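6-phosphogluconate dehydrogenase (Decarboxylating) (Geobacter metallireducens, PDB 4E21) probably catalyses the NADP-dependent oxidative decarboxylation of 6-phosphogluconate in the pentose phosphate pathway. Local coordinates at residues A222-G227 / S273-W278; D264-W269 / W278-S283; G140-I145 / M211-I216. All coordinates share one frame; numbering follows the deposited sequence.

Contact 1 of 3, residues A222-G227 / S273-W278; sequences AAYAEG and SVISSW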
loop_
_atom_site.group_PDB
_atom_site.type_symbol
_atom_site.label_atom_id
_atom_site.label_comp_id
_atom_site.label_asym_id
_atom_site.label_seq_id
_atom_site.Cartn_x
_atom_site.Cartn_y
_atom_site.Cartn_z
ATOM N N ALA B 222 -9.728 6.325 6.130
ATOM C CA ALA B 222 -8.864 5.161 6.277
ATOM C C ALA B 222 -7.730 5.355 7.307
ATOM O O ALA B 222 -7.396 4.427 8.036
ATOM C CB ALA B 222 -8.291 4.739 4.922
ATOM N N ALA B 223 -7.136 6.542 7.371
ATOM C CA ALA B 223 -6.088 6.790 8.367
ATOM C C ALA B 223 -6.642 6.699 9.797
ATOM O O ALA B 223 -6.050 6.057 10.675
ATOM C CB ALA B 223 -5.420 8.146 8.136
ATOM N N TYR B 224 -7.773 7.356 10.035
ATOM C CA TYR B 224 -8.387 7.304 11.354
ATOM C C TYR B 224 -8.804 5.882 11.710
ATOM O O TYR B 224 -8.549 5.390 12.819
ATOM C CB TYR B 224 -9.610 8.230 11.424
ATOM C CG TYR B 224 -9.289 9.712 11.499
ATOM C CD1 TYR B 224 -8.613 10.235 12.584
ATOM C CD2 TYR B 224 -9.689 10.580 10.497
ATOM C CE1 TYR B 224 -8.322 11.585 12.668
ATOM C CE2 TYR B 224 -9.415 11.934 10.570
ATOM C CZ TYR B 224 -8.726 12.436 11.660
ATOM O OH TYR B 224 -8.450 13.791 11.755
ATOM N N ALA B 225 -9.455 5.228 10.758
ATOM C CA ALA B 225 -10.016 3.907 10.967
ATOM C C ALA B 225 -8.913 2.904 11.302
ATOM O O ALA B 225 -9.050 2.137 12.250
ATOM C CB ALA B 225 -10.830 3.462 9.717
ATOM N N GLU B 226 -7.827 2.909 10.530
ATOM C CA GLU B 226 -6.713 1.982 10.734
ATOM C C GLU B 226 -6.068 2.223 12.100
ATOM O O GLU B 226 -5.744 1.270 12.816
ATOM C CB GLU B 226 -5.643 2.121 9.640
ATOM C CG GLU B 226 -5.924 1.342 8.342
ATOM C CD GLU B 226 -4.800 1.505 7.284
ATOM O OE1 GLU B 226 -3.704 2.043 7.620
ATOM O OE2 GLU B 226 -5.020 1.094 6.122
ATOM N N GLY B 227 -5.898 3.493 12.457
ATOM C CA GLY B 227 -5.265 3.844 13.714
ATOM C C GLY B 227 -6.132 3.455 14.896
ATOM O O GLY B 227 -5.645 2.871 15.868
ATOM N N SER B 273 -4.600 18.576 19.553
ATOM C CA SER B 273 -3.775 17.612 18.812
ATOM C C SER B 273 -3.604 18.035 17.362
ATOM O O SER B 273 -4.266 18.955 16.891
ATOM C CB SER B 273 -4.336 16.188 18.888
ATOM O OG SER B 273 -5.438 16.009 18.020
ATOM N N VAL B 274 -2.712 17.358 16.653
ATOM C CA VAL B 274 -2.414 17.730 15.281
ATOM C C VAL B 274 -3.533 17.229 14.357
ATOM O O VAL B 274 -3.708 17.716 13.227
ATOM C CB VAL B 274 -1.056 17.147 14.835
ATOM C CG1 VAL B 274 -0.765 17.507 13.412
ATOM C CG2 VAL B 274 0.056 17.653 15.724
ATOM N N ILE B 275 -4.331 16.294 14.851
ATOM C CA ILE B 275 -5.244 15.591 13.963
ATOM C C ILE B 275 -6.724 15.917 14.184
ATOM O O ILE B 275 -7.595 15.111 13.862
ATOM C CB ILE B 275 -5.012 14.066 14.056
ATOM C CG1 ILE B 275 -5.397 13.539 15.444
ATOM C CG2 ILE B 275 -3.528 13.745 13.800
ATOM C CD1 ILE B 275 -5.106 12.071 15.629
ATOM N N SER B 276 -7.027 17.084 14.739
ATOM C CA SER B 276 -8.436 17.432 14.871
ATOM C C SER B 276 -8.931 17.748 13.469
ATOM O O SER B 276 -8.165 18.222 12.628
ATOM C CB SER B 276 -8.654 18.613 15.802
ATOM O OG SER B 276 -7.847 19.687 15.398
ATOM N N SER B 277 -10.186 17.425 13.215
ATOM C CA SER B 277 -10.782 17.629 11.911
ATOM C C SER B 277 -12.254 17.294 12.030
ATOM O O SER B 277 -12.712 16.785 13.063
ATOM C CB SER B 277 -10.152 16.700 10.877
ATOM O OG SER B 277 -10.587 15.365 11.105
ATOM N N TRP B 278 -12.989 17.570 10.961
ATOM C CA TRP B 278 -14.413 17.318 10.939
ATOM C C TRP B 278 -14.649 15.825 11.028
ATOM O O TRP B 278 -15.488 15.363 11.809
ATOM C CB TRP B 278 -15.025 17.930 9.676
ATOM C CG TRP B 278 -16.434 17.542 9.408
ATOM C CD1 TRP B 278 -16.893 16.769 8.364
ATOM C CD2 TRP B 278 -17.592 17.926 10.160
ATOM N NE1 TRP B 278 -18.264 16.642 8.439
ATOM C CE2 TRP B 278 -18.715 17.344 9.529
ATOM C CE3 TRP B 278 -17.789 18.695 11.310
ATOM C CZ2 TRP B 278 -20.005 17.507 10.014
ATOM C CZ3 TRP B 278 -19.077 18.863 11.785
ATOM C CH2 TRP B 278 -20.165 18.266 11.144
#

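Contact 2 of 3, residues D264-W269 / W278-S283; sequences DITEVW and WLLDLS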
loop_
_atom_site.group_PDB
_atom_site.type_symbol
_atom_site.label_atom_id
_atom_site.label_comp_id
_atom_site.label_asym_id
_atom_site.label_seq_id
_atom_site.Cartn_x
_atom_site.Cartn_y
_atom_site.Cartn_z
ATOM N N ASP B 264 -13.349 8.093 24.414
ATOM C CA ASP B 264 -12.610 9.152 25.113
ATOM C C ASP B 264 -11.414 9.657 24.330
ATOM O O ASP B 264 -11.151 10.864 24.302
ATOM C CB ASP B 264 -12.152 8.711 26.503
ATOM C CG ASP B 264 -13.263 8.768 27.532
ATOM O OD1 ASP B 264 -14.393 9.134 27.174
ATOM O OD2 ASP B 264 -12.997 8.439 28.709
ATOM N N ILE B 265 -10.683 8.733 23.708
ATOM C CA ILE B 265 -9.469 9.101 22.993
ATOM C C ILE B 265 -9.748 10.011 21.793
ATOM O O ILE B 265 -9.066 11.031 21.620
ATOM C CB ILE B 265 -8.660 7.867 22.559
ATOM C CG1 ILE B 265 -8.031 7.201 23.784
ATOM C CG2 ILE B 265 -7.575 8.252 21.534
ATOM C CD1 ILE B 265 -7.557 5.820 23.489
ATOM N N THR B 266 -10.731 9.653 20.965
ATOM C CA THR B 266 -11.127 10.544 19.886
ATOM C C THR B 266 -11.611 11.882 20.437
ATOM O O THR B 266 -11.288 12.937 19.871
ATOM C CB THR B 266 -12.184 9.933 18.912
ATOM O OG1 THR B 266 -13.317 9.462 19.651
ATOM C CG2 THR B 266 -11.572 8.775 18.139
ATOM N N GLU B 267 -12.377 11.862 21.534
ATOM C CA GLU B 267 -12.799 13.135 22.134
ATOM C C GLU B 267 -11.584 13.989 22.511
ATOM O O GLU B 267 -11.516 15.153 22.135
ATOM C CB GLU B 267 -13.689 12.937 23.355
ATOM C CG GLU B 267 -14.135 14.268 23.958
ATOM C CD GLU B 267 -15.023 15.073 23.000
ATOM O OE1 GLU B 267 -15.797 14.457 22.245
ATOM O OE2 GLU B 267 -14.952 16.315 23.004
ATOM N N VAL B 268 -10.613 13.405 23.232
ATOM C CA VAL B 268 -9.435 14.164 23.671
ATOM C C VAL B 268 -8.587 14.720 22.525
ATOM O O VAL B 268 -7.985 15.798 22.653
ATOM C CB VAL B 268 -8.527 13.367 24.671
ATOM C CG1 VAL B 268 -7.503 12.514 23.930
ATOM C CG2 VAL B 268 -7.804 14.327 25.574
ATOM N N TRP B 269 -8.537 13.994 21.409
ATOM C CA TRP B 269 -7.840 14.495 20.220
ATOM C C TRP B 269 -8.470 15.747 19.567
ATOM O O TRP B 269 -7.796 16.431 18.805
ATOM C CB TRP B 269 -7.673 13.411 19.161
ATOM C CG TRP B 269 -6.670 12.337 19.500
ATOM C CD1 TRP B 269 -5.627 12.413 20.403
ATOM C CD2 TRP B 269 -6.585 11.039 18.905
ATOM N NE1 TRP B 269 -4.915 11.235 20.400
ATOM C CE2 TRP B 269 -5.484 10.376 19.490
ATOM C CE3 TRP B 269 -7.341 10.366 17.937
ATOM C CZ2 TRP B 269 -5.124 9.067 19.135
ATOM C CZ3 TRP B 269 -6.979 9.072 17.589
ATOM C CH2 TRP B 269 -5.876 8.437 18.185
ATOM N N TRP B 278 -12.989 17.570 10.961
ATOM C CA TRP B 278 -14.413 17.318 10.939
ATOM C C TRP B 278 -14.649 15.825 11.028
ATOM O O TRP B 278 -15.488 15.363 11.809
ATOM C CB TRP B 278 -15.025 17.930 9.676
ATOM C CG TRP B 278 -16.434 17.542 9.408
ATOM C CD1 TRP B 278 -16.893 16.769 8.364
ATOM C CD2 TRP B 278 -17.592 17.926 10.160
ATOM N NE1 TRP B 278 -18.264 16.642 8.439
ATOM C CE2 TRP B 278 -18.715 17.344 9.529
ATOM C CE3 TRP B 278 -17.789 18.695 11.310
ATOM C CZ2 TRP B 278 -20.005 17.507 10.014
ATOM C CZ3 TRP B 278 -19.077 18.863 11.785
ATOM C CH2 TRP B 278 -20.165 18.266 11.144
ATOM N N LEU B 279 -13.880 15.061 10.262
ATOM C CA LEU B 279 -13.968 13.604 10.328
ATOM C C LEU B 279 -13.732 13.025 11.741
ATOM O O LEU B 279 -14.390 12.050 12.128
ATOM C CB LEU B 279 -13.048 12.959 9.286
ATOM C CG LEU B 279 -13.611 13.128 7.859
ATOM C CD1 LEU B 279 -12.540 12.880 6.796
ATOM C CD2 LEU B 279 -14.833 12.234 7.650
ATOM N N LEU B 280 -12.832 13.635 12.510
ATOM C CA LEU B 280 -12.598 13.206 13.898
ATOM C C LEU B 280 -13.829 13.494 14.734
ATOM O O LEU B 280 -14.288 12.632 15.492
ATOM C CB LEU B 280 -11.363 13.878 14.520
ATOM C CG LEU B 280 -11.050 13.547 15.988
ATOM C CD1 LEU B 280 -10.614 12.096 16.155
ATOM C CD2 LEU B 280 -9.976 14.463 16.524
ATOM N N ASP B 281 -14.356 14.709 14.584
ATOM C CA ASP B 281 -15.582 15.125 15.280
ATOM C C ASP B 281 -16.674 14.101 15.058
ATOM O O ASP B 281 -17.421 13.794 15.975
ATOM C CB ASP B 281 -16.065 16.501 14.791
ATOM C CG ASP B 281 -15.145 17.625 15.226
ATOM O OD1 ASP B 281 -14.194 17.349 15.994
ATOM O OD2 ASP B 281 -15.360 18.784 14.814
ATOM N N LEU B 282 -16.756 13.576 13.833
ATOM C CA LEU B 282 -17.764 12.582 13.485
ATOM C C LEU B 282 -17.457 11.224 14.099
ATOM O O LEU B 282 -18.361 10.519 14.553
ATOM C CB LEU B 282 -17.874 12.440 11.968
ATOM C CG LEU B 282 -18.370 13.679 11.199
ATOM C CD1 LEU B 282 -18.550 13.413 9.666
ATOM C CD2 LEU B 282 -19.670 14.204 11.809
ATOM N N SER B 283 -16.183 10.843 14.069
ATOM C CA SER B 283 -15.753 9.588 14.680
ATOM C C SER B 283 -16.069 9.601 16.164
ATOM O O SER B 283 -16.538 8.606 16.703
ATOM C CB SER B 283 -14.249 9.372 14.493
ATOM O OG SER B 283 -13.973 9.077 13.133
#

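Contact 3 of 3, residues G140-I145 / M211-I216; sequences GTSGGI and MVHNGI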
loop_
_atom_site.group_PDB
_atom_site.type_symbol
_atom_site.label_atom_id
_atom_site.label_comp_id
_atom_site.label_asym_id
_atom_site.label_seq_id
_atom_site.Cartn_x
_atom_site.Cartn_y
_atom_site.Cartn_z
ATOM N N GLY B 140 -19.426 20.698 -8.150
ATOM C CA GLY B 140 -19.215 19.657 -7.172
ATOM C C GLY B 140 -19.582 20.256 -5.834
ATOM O O GLY B 140 -19.043 21.294 -5.438
ATOM N N THR B 141 -20.520 19.631 -5.138
ATOM C CA THR B 141 -20.941 20.173 -3.863
ATOM C C THR B 141 -20.547 19.215 -2.745
ATOM O O THR B 141 -20.638 17.990 -2.875
ATOM C CB THR B 141 -22.456 20.548 -3.844
ATOM O OG1 THR B 141 -23.191 19.618 -3.051
ATOM C CG2 THR B 141 -23.027 20.588 -5.253
ATOM N N SER B 142 -20.019 19.773 -1.669
ATOM C CA SER B 142 -19.665 18.959 -0.528
ATOM C C SER B 142 -20.421 19.500 0.677
ATOM O O SER B 142 -20.833 20.665 0.689
ATOM C CB SER B 142 -18.157 18.996 -0.299
ATOM O OG SER B 142 -17.845 18.485 0.994
ATOM N N GLY B 143 -20.610 18.665 1.693
ATOM C CA GLY B 143 -21.217 19.131 2.928
ATOM C C GLY B 143 -22.487 18.381 3.278
ATOM O O GLY B 143 -22.906 18.380 4.426
ATOM N N GLY B 144 -23.102 17.746 2.285
ATOM C CA GLY B 144 -24.227 16.853 2.521
ATOM C C GLY B 144 -25.392 17.439 3.307
ATOM O O GLY B 144 -25.866 18.538 3.017
ATOM N N ILE B 145 -25.839 16.701 4.321
ATOM C CA ILE B 145 -27.033 17.063 5.065
ATOM C C ILE B 145 -26.801 18.317 5.895
ATOM O O ILE B 145 -27.747 19.006 6.271
ATOM C CB ILE B 145 -27.457 15.922 5.957
ATOM C CG1 ILE B 145 -26.261 15.441 6.766
ATOM C CG2 ILE B 145 -27.969 14.764 5.113
ATOM C CD1 ILE B 145 -26.648 14.555 7.911
HETATM N N MSE B 211 -14.120 15.433 -7.134
HETATM C CA MSE B 211 -13.684 14.043 -7.215
HETATM C C MSE B 211 -12.472 13.769 -6.286
HETATM O O MSE B 211 -12.470 12.809 -5.511
HETATM C CB MSE B 211 -13.380 13.720 -8.692
HETATM C CG MSE B 211 -12.451 12.573 -8.968
HETATM SE SE MSE B 211 -12.070 12.339 -10.892
HETATM C CE MSE B 211 -10.654 13.656 -11.147
ATOM N N VAL B 212 -11.465 14.634 -6.364
ATOM C CA VAL B 212 -10.218 14.460 -5.637
ATOM C C VAL B 212 -10.462 14.719 -4.139
ATOM O O VAL B 212 -9.935 14.008 -3.291
ATOM C CB VAL B 212 -9.128 15.390 -6.206
ATOM C CG1 VAL B 212 -7.831 15.339 -5.365
ATOM C CG2 VAL B 212 -8.844 15.037 -7.673
ATOM N N HIS B 213 -11.287 15.719 -3.839
ATOM C CA HIS B 213 -11.803 15.938 -2.495
ATOM C C HIS B 213 -12.337 14.650 -1.890
ATOM O O HIS B 213 -12.047 14.337 -0.746
ATOM C CB HIS B 213 -12.903 16.996 -2.552
ATOM C CG HIS B 213 -13.784 17.044 -1.348
ATOM N ND1 HIS B 213 -14.796 16.134 -1.128
ATOM C CD2 HIS B 213 -13.840 17.926 -0.321
ATOM C CE1 HIS B 213 -15.429 16.445 -0.010
ATOM N NE2 HIS B 213 -14.870 17.530 0.497
ATOM N N ASN B 214 -13.106 13.895 -2.665
ATOM C CA ASN B 214 -13.646 12.628 -2.191
ATOM C C ASN B 214 -12.559 11.563 -2.028
ATOM O O ASN B 214 -12.637 10.738 -1.129
ATOM C CB ASN B 214 -14.763 12.123 -3.125
ATOM C CG ASN B 214 -16.120 12.735 -2.783
ATOM O OD1 ASN B 214 -16.203 13.900 -2.397
ATOM N ND2 ASN B 214 -17.171 11.941 -2.875
ATOM N N GLY B 215 -11.568 11.580 -2.918
ATOM C CA GLY B 215 -10.465 10.643 -2.853
ATOM C C GLY B 215 -9.687 10.909 -1.572
ATOM O O GLY B 215 -9.360 9.988 -0.847
ATOM N N ILE B 216 -9.407 12.180 -1.308
ATOM C CA ILE B 216 -8.738 12.589 -0.088
ATOM C C ILE B 216 -9.552 12.151 1.134
ATOM O O ILE B 216 -9.015 11.594 2.097
ATOM C CB ILE B 216 -8.509 14.095 -0.080
ATOM C CG1 ILE B 216 -7.483 14.467 -1.147
ATOM C CG2 ILE B 216 -8.053 14.554 1.287
ATOM C CD1 ILE B 216 -7.346 15.940 -1.377
#

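Contact 1 of 3, residues A222-G227 / S273-W278
The phenol ring of Tyr224 meets Ile275 and Ser277 through its hydroxyl end. Ile275 O lies at the ring edge, close to the ring plane, while Ser277 OG comes in obliquely. With CG anti to the carbonyl carbon (chi1 -74°), the ring leans out from its helix until OH, the most distant atom of the side chain, meets the loop. Two hydrogen bonds grip this oxygen. Tyr224 OH donates to Ile275 O at 2.6 Å, with a C=O...O angle of 140° and the donor tilted 32° from the carbonyl plane. Tyr224 OH accepts from Ser277 OG at 2.7 Å, so both roles of the hydroxyl are used. Ser277 OG, at the N-cap position, also takes the backbone N-H of Leu280, and a directed chain therefore runs from the start of helix 278-289 through serine and tyrosine to a loop carbonyl. Apolar contact is slight: Tyr224 CE1 stands 4.4 Å from Ile275 CB. A phenylalanine in place of Tyr224 would probably leave Ile275 O and the capping serine without their shared partner, and the loop less firmly held to the helix. Within the loop, Ile275 N gives a weak bond of 3.4 Å to Ser273 OG, which in turn bonds to Trp269 O. Around this junction, the Tyr224 ring also touches Leu279 and Leu280 of helix 278-289, and Leu220 of the second subunit packs on it. The contact thus ties the long helix 205-232 to the connection between helices 262-269 and 278-289.

Contact 2 of 3, residues D264-W269 / W278-S283
Leu280 carries the apolar contact with both methyl groups: CD2 goes to Trp269, while CD1 packs on Thr266 and also reaches the indole edge. Leu280 CD1 lies 3.8 Å from Thr266 CB. Leu280 CD2 sits beside the start of the tryptophan side chain, 3.7 Å from Trp269 CB, and touches the backbone there as well, with Trp269 C 3.6 Å away. The fork points across because CG is anti to the backbone N of Leu280 (chi1 178°). Leucine and tryptophan side chains meet at about a right angle, and Leu280 CD1 comes near the indole plane at its edge, 4.1 Å from Trp269 CE3. One face of that indole is taken by Ile265 CG2 from its own helix.

No hydrogen bond crosses between the segments; the polar groups at the contact bond within their own helices. Thr266 OG1 turns back to Leu262 O and Ala263 O. Ser283 OG bonds to Leu279 O at 3.2 Å, reaching that carbonyl from the face opposite to the Ser283 N-H. Salt bridges run to the connecting loop: Asp281 pairs with Arg270, and Glu267 with Arg270 and Arg271.

The local axes approach to 9.0 Å at 148° between their directions. With only eight residues between the segments, this geometry is that of an antiparallel helical hairpin, here part of the largely helical C-terminal domain.

Contact 3 of 3, residues G140-I145 / M211-I216
Ser142 and His213 face each other because both side chains are extended from their backbones: OG lies opposite the serine N (chi1 165°), and the imidazole opposite the histidine N (chi1 163°). Hydroxyl and ring then converge from strand and helix, although Ser142 CA and His213 CA remain 8.6 Å apart. Ser142 OG stands 3.2 Å from His213 NE2 and 3.3 Å from His213 CE1, while Ser142 CB approaches the same end of the ring, 3.7 Å from His213 NE2. The serine comes in obliquely to the imidazole.

The other ring nitrogen has a well-defined partner. His213 ND1 donates to Asn214 OD1 at 2.9 Å with an N-H...O angle of 154°; the acceptor is almost in the imidazole plane, and the donor is in the amide carbonyl plane. This near-coplanar bond is likely to restrain the rotation of the ring, with its NE2 end toward Ser142. Val274 N of the second subunit makes weak hydrogen bonds to both Ser142 OG and His213 NE2, and Trp269 of that subunit meets the imidazole edge-to-face.

Ser142, Gly143 and Gly144 match the serine-glycine-glycine element that binds substrate in relatives, so this pair probably borders the substrate pocket. Strand 135-142 ends here, paired antiparallel with strand 153-157 through Gly140 and Ser142. The contact joins this strand end of the NAD-binding domain to the long helix 205-232 of the C-terminal domain, whose selenomethionine Met211 packs on helix 305-316.

Overall arrangement
Contacts 1 and 2 form one continuous cluster, with centres 8 Å apart: they share Trp278, and Ile275 CD1 of contact 1 lies 3.6 Å from Trp269 CE3 of contact 2. Contact 3 uses the same helix 205-232 as contact 1, but its centre is about 18 Å from that of contact 1 and about 20 Å from that of contact 2, with no touch within the chain. The link is made across the boundary with the second subunit instead, where Val274 N reaches Ser142 and His213 weakly and Trp269 meets His213. The hairpin and its loop therefore probably border the substrate pocket of the other subunit, consistent with composite active sites in this family.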